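Local coordinates for CELL division control protein 6 (PDB 1FNN) that binds ADP with magnesium in a AAA+ ATPase module and is probably involved in regulating DNA replication, at residues A[99-104]-A[117-122]; A[140-145]-A[162-167]; A[146-151]-A[158-163]. All coordinates share one frame; numbering follows the deposited sequence.

Contact 1 (A[99-104]-A[117-122])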
ATOM      1  N   ASN A  99       7.063   7.567  30.378  1.00 37.33           N
ATOM      2  CA  ASN A  99       8.027   7.846  31.412  1.00 36.08           C
ATOM      3  C   ASN A  99       7.690   7.149  32.733  1.00 35.34           C
ATOM      4  O   ASN A  99       7.707   7.845  33.744  1.00 36.03           O
ATOM      5  CB  ASN A  99       8.030   9.366  31.735  1.00 41.19           C
ATOM      6  CG  ASN A  99       8.710   9.986  30.508  1.00 50.22           C
ATOM      7  OD1 ASN A  99       9.879   9.622  30.368  1.00 54.28           O
ATOM      8  ND2 ASN A  99       7.958  10.803  29.794  1.00 50.36           N
ATOM      9  N   ILE A 100       7.569   5.834  32.719  1.00 36.98           N
ATOM     10  CA  ILE A 100       7.301   5.094  33.964  1.00 40.27           C
ATOM     11  C   ILE A 100       8.637   4.413  34.291  1.00 42.89           C
ATOM     12  O   ILE A 100       9.079   3.570  33.524  1.00 42.11           O
ATOM     13  CB  ILE A 100       6.283   3.965  33.744  1.00 41.65           C
ATOM     14  CG1 ILE A 100       4.884   4.530  33.425  1.00 44.16           C
ATOM     15  CG2 ILE A 100       6.226   2.998  34.933  1.00 44.19           C
ATOM     16  CD1 ILE A 100       3.957   3.396  32.959  1.00 39.70           C
ATOM     17  N   PRO A 101       9.246   4.771  35.407  1.00 43.03           N
ATOM     18  CA  PRO A 101      10.528   4.164  35.761  1.00 43.79           C
ATOM     19  C   PRO A 101      10.312   2.714  36.179  1.00 43.16           C
ATOM     20  O   PRO A 101       9.401   2.477  36.979  1.00 44.30           O
ATOM     21  CB  PRO A 101      11.023   5.008  36.939  1.00 41.28           C
ATOM     22  CG  PRO A 101      10.095   6.160  37.051  1.00 45.77           C
ATOM     23  CD  PRO A 101       8.775   5.749  36.395  1.00 42.44           C
ATOM     24  N   PHE A 102      11.186   1.801  35.795  1.00 46.04           N
ATOM     25  CA  PHE A 102      11.118   0.444  36.338  1.00 51.70           C
ATOM     26  C   PHE A 102      11.961   0.251  37.602  1.00 53.83           C
ATOM     27  O   PHE A 102      13.054   0.807  37.770  1.00 48.74           O
ATOM     28  CB  PHE A 102      11.557  -0.618  35.330  1.00 52.56           C
ATOM     29  CG  PHE A 102      10.619  -0.859  34.185  1.00 55.76           C
ATOM     30  CD1 PHE A 102      11.087  -1.532  33.062  1.00 62.29           C
ATOM     31  CD2 PHE A 102       9.301  -0.442  34.195  1.00 58.40           C
ATOM     32  CE1 PHE A 102      10.259  -1.780  31.981  1.00 61.38           C
ATOM     33  CE2 PHE A 102       8.463  -0.683  33.125  1.00 61.71           C
ATOM     34  CZ  PHE A 102       8.949  -1.353  32.017  1.00 59.43           C
ATOM     35  N   PRO A 103      11.490  -0.681  38.431  1.00 56.07           N
ATOM     36  CA  PRO A 103      12.177  -1.065  39.653  1.00 56.41           C
ATOM     37  C   PRO A 103      13.419  -1.880  39.363  1.00 55.02           C
ATOM     38  O   PRO A 103      13.675  -2.360  38.252  1.00 51.17           O
ATOM     39  CB  PRO A 103      11.177  -1.887  40.461  1.00 58.54           C
ATOM     40  CG  PRO A 103       9.951  -2.019  39.636  1.00 59.31           C
ATOM     41  CD  PRO A 103      10.220  -1.421  38.287  1.00 58.02           C
ATOM     42  N   ARG A 104      14.305  -1.882  40.360  1.00 54.62           N
ATOM     43  CA  ARG A 104      15.548  -2.650  40.225  1.00 55.88           C
ATOM     44  C   ARG A 104      15.226  -4.140  40.057  1.00 56.47           C
ATOM     45  O   ARG A 104      15.719  -4.791  39.132  1.00 57.44           O
ATOM     46  CB  ARG A 104      16.382  -2.338  41.460  1.00 60.23           C
ATOM     47  CG  ARG A 104      17.713  -3.053  41.550  1.00 66.15           C
ATOM     48  CD  ARG A 104      18.490  -2.556  42.782  1.00 71.19           C
ATOM     49  NE  ARG A 104      19.905  -2.747  42.520  1.00 83.03           N
ATOM     50  CZ  ARG A 104      20.723  -1.977  41.814  1.00 83.43           C
ATOM     51  NH1 ARG A 104      20.345  -0.868  41.219  1.00 83.52           N
ATOM     52  NH2 ARG A 104      22.003  -2.332  41.690  1.00 90.77           N
ATOM     53  N   VAL A 117      -0.999   0.219  35.550  1.00 46.44           N
ATOM     54  CA  VAL A 117      -2.262   0.750  36.108  1.00 44.61           C
ATOM     55  C   VAL A 117      -2.014   1.807  37.156  1.00 45.14           C
ATOM     56  O   VAL A 117      -2.698   2.832  37.255  1.00 46.24           O
ATOM     57  CB  VAL A 117      -3.093  -0.429  36.682  1.00 49.47           C
ATOM     58  CG1 VAL A 117      -4.246   0.059  37.525  1.00 41.27           C
ATOM     59  CG2 VAL A 117      -3.582  -1.299  35.522  1.00 51.07           C
ATOM     60  N   GLU A 118      -1.082   1.553  38.093  1.00 47.43           N
ATOM     61  CA  GLU A 118      -0.806   2.553  39.149  1.00 46.34           C
ATOM     62  C   GLU A 118      -0.415   3.909  38.587  1.00 39.84           C
ATOM     63  O   GLU A 118      -0.918   5.008  38.944  1.00 41.89           O
ATOM     64  CB  GLU A 118       0.352   1.987  40.009  1.00 46.61           C
ATOM     65  CG  GLU A 118       0.785   2.999  41.082  1.00 58.08           C
ATOM     66  CD  GLU A 118       2.161   2.639  41.616  1.00 57.72           C
ATOM     67  OE1 GLU A 118       2.347   1.504  42.099  1.00 61.92           O
ATOM     68  OE2 GLU A 118       3.079   3.482  41.563  1.00 61.31           O
ATOM     69  N   HIS A 119       0.506   3.878  37.615  1.00 41.35           N
ATOM     70  CA  HIS A 119       0.930   5.155  37.006  1.00 39.40           C
ATOM     71  C   HIS A 119      -0.217   5.855  36.299  1.00 42.13           C
ATOM     72  O   HIS A 119      -0.422   7.062  36.500  1.00 43.04           O
ATOM     73  CB  HIS A 119       2.124   4.930  36.072  1.00 38.56           C
ATOM     74  CG  HIS A 119       3.452   5.024  36.759  1.00 48.22           C
ATOM     75  ND1 HIS A 119       4.231   6.167  36.699  1.00 49.50           N
ATOM     76  CD2 HIS A 119       4.133   4.120  37.516  1.00 46.42           C
ATOM     77  CE1 HIS A 119       5.339   5.954  37.396  1.00 47.92           C
ATOM     78  NE2 HIS A 119       5.304   4.729  37.899  1.00 48.34           N
ATOM     79  N   LEU A 120      -1.053   5.118  35.538  1.00 42.94           N
ATOM     80  CA  LEU A 120      -2.183   5.761  34.837  1.00 41.32           C
ATOM     81  C   LEU A 120      -3.153   6.419  35.808  1.00 42.05           C
ATOM     82  O   LEU A 120      -3.642   7.534  35.672  1.00 41.18           O
ATOM     83  CB  LEU A 120      -2.919   4.701  33.991  1.00 43.32           C
ATOM     84  CG  LEU A 120      -2.210   4.174  32.730  1.00 47.29           C
ATOM     85  CD1 LEU A 120      -3.016   3.033  32.099  1.00 39.18           C
ATOM     86  CD2 LEU A 120      -1.957   5.289  31.714  1.00 40.77           C
ATOM     87  N   ARG A 121      -3.424   5.698  36.902  1.00 48.74           N
ATOM     88  CA  ARG A 121      -4.300   6.160  37.971  1.00 48.38           C
ATOM     89  C   ARG A 121      -3.704   7.279  38.808  1.00 50.35           C
ATOM     90  O   ARG A 121      -4.295   8.367  38.873  1.00 50.47           O
ATOM     91  CB  ARG A 121      -4.629   4.989  38.911  1.00 60.08           C
ATOM     92  CG  ARG A 121      -5.506   5.401  40.088  1.00 67.95           C
ATOM     93  CD  ARG A 121      -5.891   4.182  40.934  1.00 70.84           C
ATOM     94  NE  ARG A 121      -7.093   4.523  41.675  1.00 80.60           N
ATOM     95  CZ  ARG A 121      -8.107   3.739  42.000  1.00 88.14           C
ATOM     96  NH1 ARG A 121      -8.148   2.458  41.665  1.00 88.68           N
ATOM     97  NH2 ARG A 121      -9.109   4.279  42.690  1.00 89.97           N
ATOM     98  N   GLU A 122      -2.504   7.081  39.348  1.00 50.62           N
ATOM     99  CA  GLU A 122      -1.948   8.089  40.265  1.00 52.19           C
ATOM    100  C   GLU A 122      -1.478   9.356  39.605  1.00 54.73           C
ATOM    101  O   GLU A 122      -1.323  10.408  40.238  1.00 54.14           O
ATOM    102  CB  GLU A 122      -0.785   7.434  41.041  1.00 57.02           C
ATOM    103  CG  GLU A 122      -1.241   6.194  41.810  1.00 68.53           C
ATOM    104  CD  GLU A 122      -2.488   6.388  42.653  1.00 71.65           C
ATOM    105  OE1 GLU A 122      -2.861   7.556  42.910  1.00 79.99           O
ATOM    106  OE2 GLU A 122      -3.111   5.385  43.068  1.00 74.90           O
TER
HETATM  107  O   HOH W   1       7.447   3.748  39.407  1.00 56.02           O

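Contact 2 (A[140-145]-A[162-167])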
ATOM      1  N   ASP A 140      -2.834 -14.027  23.260  1.00 56.03           N
ATOM      2  CA  ASP A 140      -2.907 -13.785  24.690  1.00 57.77           C
ATOM      3  C   ASP A 140      -2.408 -12.396  25.089  1.00 55.22           C
ATOM      4  O   ASP A 140      -2.921 -11.777  26.021  1.00 54.83           O
ATOM      5  CB  ASP A 140      -2.160 -14.883  25.452  1.00 68.89           C
ATOM      6  CG  ASP A 140      -0.707 -14.630  25.766  1.00 80.26           C
ATOM      7  OD1 ASP A 140      -0.093 -13.681  25.234  1.00 87.14           O
ATOM      8  OD2 ASP A 140      -0.116 -15.388  26.572  1.00 87.68           O
ATOM      9  N   ILE A 141      -1.407 -11.882  24.396  1.00 52.47           N
ATOM     10  CA  ILE A 141      -0.938 -10.516  24.594  1.00 53.87           C
ATOM     11  C   ILE A 141      -2.011  -9.531  24.162  1.00 51.14           C
ATOM     12  O   ILE A 141      -2.340  -8.590  24.889  1.00 47.39           O
ATOM     13  CB  ILE A 141       0.348 -10.268  23.774  1.00 60.63           C
ATOM     14  CG1 ILE A 141       1.442 -11.171  24.344  1.00 60.96           C
ATOM     15  CG2 ILE A 141       0.748  -8.803  23.802  1.00 61.09           C
ATOM     16  CD1 ILE A 141       2.780 -11.017  23.654  1.00 70.00           C
ATOM     17  N   LEU A 142      -2.520  -9.759  22.946  1.00 50.14           N
ATOM     18  CA  LEU A 142      -3.595  -8.903  22.440  1.00 51.77           C
ATOM     19  C   LEU A 142      -4.760  -8.866  23.419  1.00 50.46           C
ATOM     20  O   LEU A 142      -5.270  -7.783  23.718  1.00 47.87           O
ATOM     21  CB  LEU A 142      -4.044  -9.368  21.060  1.00 58.56           C
ATOM     22  CG  LEU A 142      -4.154  -8.391  19.902  1.00 59.99           C
ATOM     23  CD1 LEU A 142      -5.110  -8.911  18.836  1.00 58.20           C
ATOM     24  CD2 LEU A 142      -4.590  -6.994  20.312  1.00 62.10           C
ATOM     25  N   SER A 143      -5.214 -10.034  23.915  1.00 50.00           N
ATOM     26  CA  SER A 143      -6.281 -10.044  24.912  1.00 50.48           C
ATOM     27  C   SER A 143      -5.939  -9.288  26.182  1.00 47.48           C
ATOM     28  O   SER A 143      -6.784  -8.597  26.767  1.00 49.29           O
ATOM     29  CB  SER A 143      -6.670 -11.498  25.275  1.00 55.82           C
ATOM     30  OG  SER A 143      -6.994 -12.102  24.017  1.00 68.31           O
ATOM     31  N   THR A 144      -4.746  -9.518  26.733  1.00 46.41           N
ATOM     32  CA  THR A 144      -4.351  -8.718  27.902  1.00 48.86           C
ATOM     33  C   THR A 144      -4.624  -7.240  27.646  1.00 46.13           C
ATOM     34  O   THR A 144      -5.310  -6.626  28.465  1.00 47.76           O
ATOM     35  CB  THR A 144      -2.874  -8.936  28.234  1.00 50.75           C
ATOM     36  OG1 THR A 144      -2.742 -10.315  28.606  1.00 55.78           O
ATOM     37  CG2 THR A 144      -2.426  -8.040  29.384  1.00 52.07           C
ATOM     38  N   PHE A 145      -4.126  -6.661  26.548  1.00 44.42           N
ATOM     39  CA  PHE A 145      -4.328  -5.214  26.362  1.00 44.61           C
ATOM     40  C   PHE A 145      -5.749  -4.845  26.059  1.00 43.16           C
ATOM     41  O   PHE A 145      -6.285  -3.871  26.616  1.00 46.03           O
ATOM     42  CB  PHE A 145      -3.351  -4.680  25.288  1.00 42.16           C
ATOM     43  CG  PHE A 145      -1.954  -4.703  25.875  1.00 41.73           C
ATOM     44  CD1 PHE A 145      -1.044  -5.661  25.528  1.00 52.27           C
ATOM     45  CD2 PHE A 145      -1.588  -3.728  26.794  1.00 50.15           C
ATOM     46  CE1 PHE A 145       0.223  -5.679  26.067  1.00 49.85           C
ATOM     47  CE2 PHE A 145      -0.320  -3.740  27.338  1.00 38.89           C
ATOM     48  CZ  PHE A 145       0.585  -4.712  26.978  1.00 50.27           C
ATOM     49  N   LEU A 162      -8.240   2.173  22.690  1.00 35.86           N
ATOM     50  CA  LEU A 162      -7.356   1.185  22.080  1.00 32.86           C
ATOM     51  C   LEU A 162      -7.691   0.949  20.613  1.00 38.10           C
ATOM     52  O   LEU A 162      -8.860   0.666  20.248  1.00 36.32           O
ATOM     53  CB  LEU A 162      -7.504  -0.143  22.840  1.00 35.62           C
ATOM     54  CG  LEU A 162      -6.748  -1.303  22.171  1.00 38.11           C
ATOM     55  CD1 LEU A 162      -5.231  -1.104  22.228  1.00 37.27           C
ATOM     56  CD2 LEU A 162      -7.157  -2.629  22.816  1.00 43.36           C
ATOM     57  N   VAL A 163      -6.707   1.165  19.741  1.00 36.20           N
ATOM     58  CA  VAL A 163      -6.882   0.795  18.336  1.00 32.77           C
ATOM     59  C   VAL A 163      -5.907  -0.354  18.038  1.00 37.96           C
ATOM     60  O   VAL A 163      -4.699  -0.231  18.348  1.00 37.18           O
ATOM     61  CB  VAL A 163      -6.603   1.965  17.378  1.00 36.90           C
ATOM     62  CG1 VAL A 163      -6.643   1.511  15.905  1.00 38.00           C
ATOM     63  CG2 VAL A 163      -7.679   3.035  17.542  1.00 36.48           C
ATOM     64  N   ILE A 164      -6.391  -1.427  17.412  1.00 32.73           N
ATOM     65  CA  ILE A 164      -5.538  -2.513  16.958  1.00 35.97           C
ATOM     66  C   ILE A 164      -5.673  -2.682  15.432  1.00 37.39           C
ATOM     67  O   ILE A 164      -6.671  -2.261  14.818  1.00 39.81           O
ATOM     68  CB  ILE A 164      -5.837  -3.868  17.612  1.00 41.87           C
ATOM     69  CG1 ILE A 164      -7.148  -4.437  17.078  1.00 42.61           C
ATOM     70  CG2 ILE A 164      -5.874  -3.742  19.134  1.00 42.14           C
ATOM     71  CD1 ILE A 164      -7.445  -5.831  17.626  1.00 55.89           C
ATOM     72  N   VAL A 165      -4.559  -3.069  14.825  1.00 36.65           N
ATOM     73  CA  VAL A 165      -4.449  -3.074  13.380  1.00 38.68           C
ATOM     74  C   VAL A 165      -4.047  -4.441  12.825  1.00 38.52           C
ATOM     75  O   VAL A 165      -3.161  -5.094  13.350  1.00 37.44           O
ATOM     76  CB  VAL A 165      -3.414  -2.030  12.922  1.00 34.79           C
ATOM     77  CG1 VAL A 165      -3.324  -2.005  11.398  1.00 32.99           C
ATOM     78  CG2 VAL A 165      -3.705  -0.620  13.414  1.00 35.41           C
ATOM     79  N   GLY A 166      -4.830  -4.936  11.841  1.00 43.44           N
ATOM     80  CA  GLY A 166      -4.495  -6.233  11.248  1.00 41.42           C
ATOM     81  C   GLY A 166      -4.740  -6.194   9.742  1.00 42.80           C
ATOM     82  O   GLY A 166      -5.135  -5.192   9.167  1.00 38.94           O
ATOM     83  N   HIS A 167      -4.482  -7.321   9.081  1.00 45.94           N
ATOM     84  CA  HIS A 167      -4.660  -7.461   7.652  1.00 47.28           C
ATOM     85  C   HIS A 167      -6.067  -7.906   7.269  1.00 48.58           C
ATOM     86  O   HIS A 167      -6.577  -7.443   6.253  1.00 48.52           O
ATOM     87  CB  HIS A 167      -3.698  -8.510   7.055  1.00 50.54           C
ATOM     88  CG  HIS A 167      -2.311  -7.937   6.959  1.00 49.03           C
ATOM     89  ND1 HIS A 167      -1.175  -8.702   7.084  1.00 52.74           N
ATOM     90  CD2 HIS A 167      -1.898  -6.656   6.750  1.00 54.54           C
ATOM     91  CE1 HIS A 167      -0.117  -7.932   6.955  1.00 50.09           C
ATOM     92  NE2 HIS A 167      -0.526  -6.691   6.754  1.00 54.31           N
TER

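Contact 3 (A[146-151]-A[158-163])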
ATOM      1  N   ILE A 146      -6.451  -5.686  25.297  1.00 42.02           N
ATOM      2  CA  ILE A 146      -7.869  -5.461  25.057  1.00 42.81           C
ATOM      3  C   ILE A 146      -8.660  -5.405  26.345  1.00 46.53           C
ATOM      4  O   ILE A 146      -9.532  -4.539  26.456  1.00 48.52           O
ATOM      5  CB  ILE A 146      -8.471  -6.571  24.144  1.00 42.51           C
ATOM      6  CG1 ILE A 146      -7.896  -6.386  22.736  1.00 47.30           C
ATOM      7  CG2 ILE A 146      -9.991  -6.487  24.144  1.00 47.85           C
ATOM      8  CD1 ILE A 146      -8.015  -7.595  21.818  1.00 48.51           C
ATOM      9  N   ARG A 147      -8.377  -6.275  27.305  1.00 48.97           N
ATOM     10  CA  ARG A 147      -9.140  -6.339  28.544  1.00 52.55           C
ATOM     11  C   ARG A 147      -8.795  -5.247  29.542  1.00 52.78           C
ATOM     12  O   ARG A 147      -9.699  -4.762  30.233  1.00 51.39           O
ATOM     13  CB  ARG A 147      -8.943  -7.710  29.223  1.00 60.61           C
ATOM     14  CG  ARG A 147      -9.693  -8.805  28.475  1.00 72.56           C
ATOM     15  CD  ARG A 147      -9.272 -10.221  28.863  1.00 79.00           C
ATOM     16  NE  ARG A 147     -10.461 -11.050  28.867  1.00 93.19           N
ATOM     17  CZ  ARG A 147     -10.749 -12.293  29.159  1.00 98.28           C
ATOM     18  NH1 ARG A 147      -9.854 -13.177  29.578  1.00101.51           N
ATOM     19  NH2 ARG A 147     -12.018 -12.684  29.027  1.00103.80           N
ATOM     20  N   LEU A 148      -7.567  -4.727  29.432  1.00 52.08           N
ATOM     21  CA  LEU A 148      -7.125  -3.700  30.371  1.00 48.28           C
ATOM     22  C   LEU A 148      -8.016  -2.479  30.328  1.00 45.97           C
ATOM     23  O   LEU A 148      -8.421  -1.968  31.371  1.00 45.07           O
ATOM     24  CB  LEU A 148      -5.654  -3.362  30.121  1.00 48.55           C
ATOM     25  CG  LEU A 148      -4.960  -2.457  31.145  1.00 55.41           C
ATOM     26  CD1 LEU A 148      -5.086  -3.033  32.556  1.00 58.64           C
ATOM     27  CD2 LEU A 148      -3.485  -2.291  30.786  1.00 52.64           C
ATOM     28  N   GLY A 149      -8.423  -1.995  29.155  1.00 44.47           N
ATOM     29  CA  GLY A 149      -9.253  -0.828  29.022  1.00 44.46           C
ATOM     30  C   GLY A 149     -10.623  -0.924  29.672  1.00 45.68           C
ATOM     31  O   GLY A 149     -11.292   0.102  29.834  1.00 41.76           O
ATOM     32  N   GLN A 150     -11.133  -2.117  29.930  1.00 47.09           N
ATOM     33  CA  GLN A 150     -12.384  -2.332  30.623  1.00 53.60           C
ATOM     34  C   GLN A 150     -12.295  -2.181  32.133  1.00 53.50           C
ATOM     35  O   GLN A 150     -13.316  -1.978  32.799  1.00 59.93           O
ATOM     36  CB  GLN A 150     -12.906  -3.751  30.358  1.00 56.73           C
ATOM     37  CG  GLN A 150     -13.793  -3.832  29.135  1.00 65.92           C
ATOM     38  CD  GLN A 150     -14.653  -5.095  29.167  1.00 71.63           C
ATOM     39  OE1 GLN A 150     -15.794  -5.017  28.713  1.00 71.39           O
ATOM     40  NE2 GLN A 150     -14.107  -6.197  29.685  1.00 66.20           N
ATOM     41  N   GLU A 151     -11.118  -2.237  32.705  1.00 53.12           N
ATOM     42  CA  GLU A 151     -10.911  -2.158  34.146  1.00 52.74           C
ATOM     43  C   GLU A 151     -10.955  -0.773  34.734  1.00 50.87           C
ATOM     44  O   GLU A 151     -10.015  -0.325  35.388  1.00 51.94           O
ATOM     45  CB  GLU A 151      -9.573  -2.874  34.442  1.00 59.90           C
ATOM     46  CG  GLU A 151      -9.825  -4.344  34.070  1.00 77.51           C
ATOM     47  CD  GLU A 151      -9.080  -5.359  34.886  1.00 85.38           C
ATOM     48  OE1 GLU A 151      -8.383  -4.953  35.836  1.00 95.73           O
ATOM     49  OE2 GLU A 151      -9.184  -6.571  34.587  1.00 90.58           O
ATOM     50  N   PHE A 158     -12.207   5.435  32.517  1.00 44.67           N
ATOM     51  CA  PHE A 158     -11.865   4.581  31.327  1.00 43.98           C
ATOM     52  C   PHE A 158     -10.634   5.286  30.761  1.00 43.23           C
ATOM     53  O   PHE A 158     -10.774   6.196  29.936  1.00 42.01           O
ATOM     54  CB  PHE A 158     -13.079   4.560  30.413  1.00 43.64           C
ATOM     55  CG  PHE A 158     -14.134   3.599  30.894  1.00 42.44           C
ATOM     56  CD1 PHE A 158     -15.306   4.072  31.443  1.00 50.82           C
ATOM     57  CD2 PHE A 158     -13.932   2.234  30.788  1.00 47.29           C
ATOM     58  CE1 PHE A 158     -16.292   3.199  31.891  1.00 48.36           C
ATOM     59  CE2 PHE A 158     -14.909   1.366  31.234  1.00 51.32           C
ATOM     60  CZ  PHE A 158     -16.085   1.842  31.785  1.00 44.86           C
ATOM     61  N   ARG A 159      -9.450   4.882  31.261  1.00 39.90           N
ATOM     62  CA  ARG A 159      -8.259   5.645  30.913  1.00 42.64           C
ATOM     63  C   ARG A 159      -7.605   5.265  29.611  1.00 40.94           C
ATOM     64  O   ARG A 159      -6.530   5.781  29.324  1.00 39.51           O
ATOM     65  CB  ARG A 159      -7.264   5.590  32.109  1.00 41.39           C
ATOM     66  CG  ARG A 159      -7.726   6.463  33.286  1.00 46.04           C
ATOM     67  CD  ARG A 159      -6.684   6.408  34.459  1.00 41.66           C
ATOM     68  NE  ARG A 159      -7.178   7.207  35.595  1.00 46.70           N
ATOM     69  CZ  ARG A 159      -7.205   8.529  35.628  1.00 48.54           C
ATOM     70  NH1 ARG A 159      -6.778   9.263  34.608  1.00 42.88           N
ATOM     71  NH2 ARG A 159      -7.653   9.239  36.661  1.00 50.09           N
ATOM     72  N   ILE A 160      -8.103   4.249  28.908  1.00 37.32           N
ATOM     73  CA  ILE A 160      -7.448   3.746  27.720  1.00 39.55           C
ATOM     74  C   ILE A 160      -8.405   3.707  26.524  1.00 38.87           C
ATOM     75  O   ILE A 160      -9.537   3.244  26.678  1.00 37.83           O
ATOM     76  CB  ILE A 160      -6.925   2.316  27.933  1.00 33.30           C
ATOM     77  CG1 ILE A 160      -5.846   2.252  29.022  1.00 41.83           C
ATOM     78  CG2 ILE A 160      -6.299   1.740  26.661  1.00 36.10           C
ATOM     79  CD1 ILE A 160      -5.440   0.819  29.363  1.00 42.15           C
ATOM     80  N   ALA A 161      -7.958   4.260  25.403  1.00 36.30           N
ATOM     81  CA  ALA A 161      -8.661   4.106  24.124  1.00 35.04           C
ATOM     82  C   ALA A 161      -7.721   3.247  23.267  1.00 38.70           C
ATOM     83  O   ALA A 161      -6.501   3.498  23.261  1.00 35.26           O
ATOM     84  CB  ALA A 161      -8.918   5.429  23.472  1.00 33.37           C
ATOM     85  N   LEU A 162      -8.240   2.173  22.690  1.00 35.86           N
ATOM     86  CA  LEU A 162      -7.356   1.185  22.080  1.00 32.86           C
ATOM     87  C   LEU A 162      -7.691   0.949  20.613  1.00 38.10           C
ATOM     88  O   LEU A 162      -8.860   0.666  20.248  1.00 36.32           O
ATOM     89  CB  LEU A 162      -7.504  -0.143  22.840  1.00 35.62           C
ATOM     90  CG  LEU A 162      -6.748  -1.303  22.171  1.00 38.11           C
ATOM     91  CD1 LEU A 162      -5.231  -1.104  22.228  1.00 37.27           C
ATOM     92  CD2 LEU A 162      -7.157  -2.629  22.816  1.00 43.36           C
ATOM     93  N   VAL A 163      -6.707   1.165  19.741  1.00 36.20           N
ATOM     94  CA  VAL A 163      -6.882   0.795  18.336  1.00 32.77           C
ATOM     95  C   VAL A 163      -5.907  -0.354  18.038  1.00 37.96           C
ATOM     96  O   VAL A 163      -4.699  -0.231  18.348  1.00 37.18           O
ATOM     97  CB  VAL A 163      -6.603   1.965  17.378  1.00 36.90           C
ATOM     98  CG1 VAL A 163      -6.643   1.511  15.905  1.00 38.00           C
ATOM     99  CG2 VAL A 163      -7.679   3.035  17.542  1.00 36.48           C
TER
HETATM  100  O   HOH W   2     -10.381   2.487  29.097  1.00 38.59           O

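Contact 1 (A[99-104]-A[117-122])
Ile100 and His119 meet by apolar packing and a CH-pi contact. Methyl CG2 of Ile100 lies over one face of the imidazole, 3.6 Å from the ring centroid and 18° off its normal. The isoleucine's first torsion sets CG2 anti to the backbone N and CG1 anti to the carbonyl carbon, and the two branches share the ring: CG2 covers the CD2 and NE2 side, while Ile100 CG1 approaches His119 CG at 3.7 Å. A beta-branched residue suits this place because its two arms span a flat group. Pro101 adds its CD, 3.6 Å from CE1 of His119, at an oblique angle to the ring.

The polar part is a water. It sits in the plane of the imidazole at its edge, 2.8 Å from His119 NE2, and gives a weak bond of 3.4 Å to Pro101 O. ND1 on the same ring is hydrogen-bonded to Arg123.

One face of the ring thus packs on Ile100 while the edge makes polar contacts. With both nitrogens partnered, rotation of the imidazole is probably restricted, and the loop following the Schellman-terminated helix 87-97 is held against helix 109-122. A partly exposed histidine suits the spot, since it can pack on aliphatic carbon while its nitrogens meet water and Arg123.

Contact 2 (A[140-145]-A[162-167])
Leu142 and Phe145, one helical turn apart on helix 139-148, lie opposite Ile164 and Leu162 of strand 160-166 in the backbone register. CA of Leu142 is 8.6 Å from CA of Ile164, and CA of Phe145 is 8.3 Å from CA of Leu162, a separation filled by side chains; further along, the helix draws closer to the strand. Leu162 and Ile164 direct their CB atoms to this helix, whereas Val163 and Val165 serve the other face of the sheet and pack on helix 57-68.

Leu142 reaches the strand with its tip. The closest meeting is of two methyls, Leu142 CD2 and Ile164 CG2, at 3.7 Å. Ile164 also brings its CD1 to 4.1 Å from Leu142 CD1, and the leucine's forked end therefore lies against both branches of the isoleucine. Ile164 CG1 stands between the backbone N and the carbonyl carbon (chi1 72°), which turns CG2 anti to the carbonyl carbon. Leu162 meets the helix backbone instead: its CD2 stops 4.1 Å from Phe145 O. The Phe145 ring swings off this strand and packs on Leu131 of neighbouring strand 127-132, with Ile141 CG2 at its edge.

Asp140 O accepts two bonds, from Thr144 N and from Thr144 OG1 at 3.0 Å, from opposite faces of its plane. Asp140 also forms a salt bridge to Arg109, tying the helix to its neighbour 109-122.

Branched aliphatics suit a strand wholly buried between helices. This is the alpha/beta/alpha sandwich of a P-loop NTPase: a parallel strand beside the one ending in Asp132, a magnesium-binding residue of this protein that does not hold the ion here, with helix 139-148 on one face and the helix that follows the P-loop on the other.

Contact 3 (A[146-151]-A[158-163])
The carbonyl oxygen of Gly149 is gripped by a water and touched by an aromatic edge. The water donates to Gly149 O at 2.7 Å and accepts from Ile160 N at 2.9 Å, bridging Gly149 to Ile160, which opens the strand. The Phe158 ring borders the same oxygen: its CD2 lies 3.5 Å from Gly149 O, and both that oxygen and the water lie near the plane of the ring, where the weakly positive C-H edge suits a partly negative oxygen. The ring reaches this spot with CG anti to the carbonyl carbon of Phe158 (chi1 -79°).

Gly149 brings the backbones closest, its CA 5.1 Å from CA of Ile160. With no side chain on Gly149, its CA comes within 4.1 Å of Ile160 CB, and the two backbones can pass close together.

Beside it the packing is aliphatic. Ile160 sends CD1 across Leu148 at about a right angle, 3.8 Å from Leu148 CG, and Leu148 also packs on Leu113, Leu116 and Val117 of helix 109-122. Two residues further along the strand, Leu162 CD2 rests 3.7 Å from Ile146 CA and also touches CG1 of that residue, whose CB points away from the strand. Tyr44 hydrogen-bonds to Ile146 O.

Residues Leu148 to Glu151 form a type I turn, closed by Glu151 N to Leu148 O, and Glu151 is the N-cap of the next helix. Helix 139-148 and strand 160-166 thus form the second half of a beta-alpha-beta crossover joining parallel strands 127-132 and 160-166 in the P-loop NTPase core of an AAA+ protein, with short helix 152-155 in the connection.

Contacts 2 and 3 are successive parts of one helix-on-strand interface, their centres 11 Å apart: both use helix 139-148 and strand 160-166, and Leu162 belongs to each. Contact 1 lies further out, its centre 17 Å from that of contact 3. The two touch where Val117 CG2 meets Leu148 CD1 at 3.8 Å and where Leu120 O approaches Arg159 CD at 3.5 Å, so helix 109-122 joins the outlying loop to the sheet layer. Contact 2 is nearest the nucleotide, with the Ile164 side chain about 12 Å from the bound ADP and magnesium and about 8 Å from the side chain of Asp132, whereas contact 1 is remote from the site.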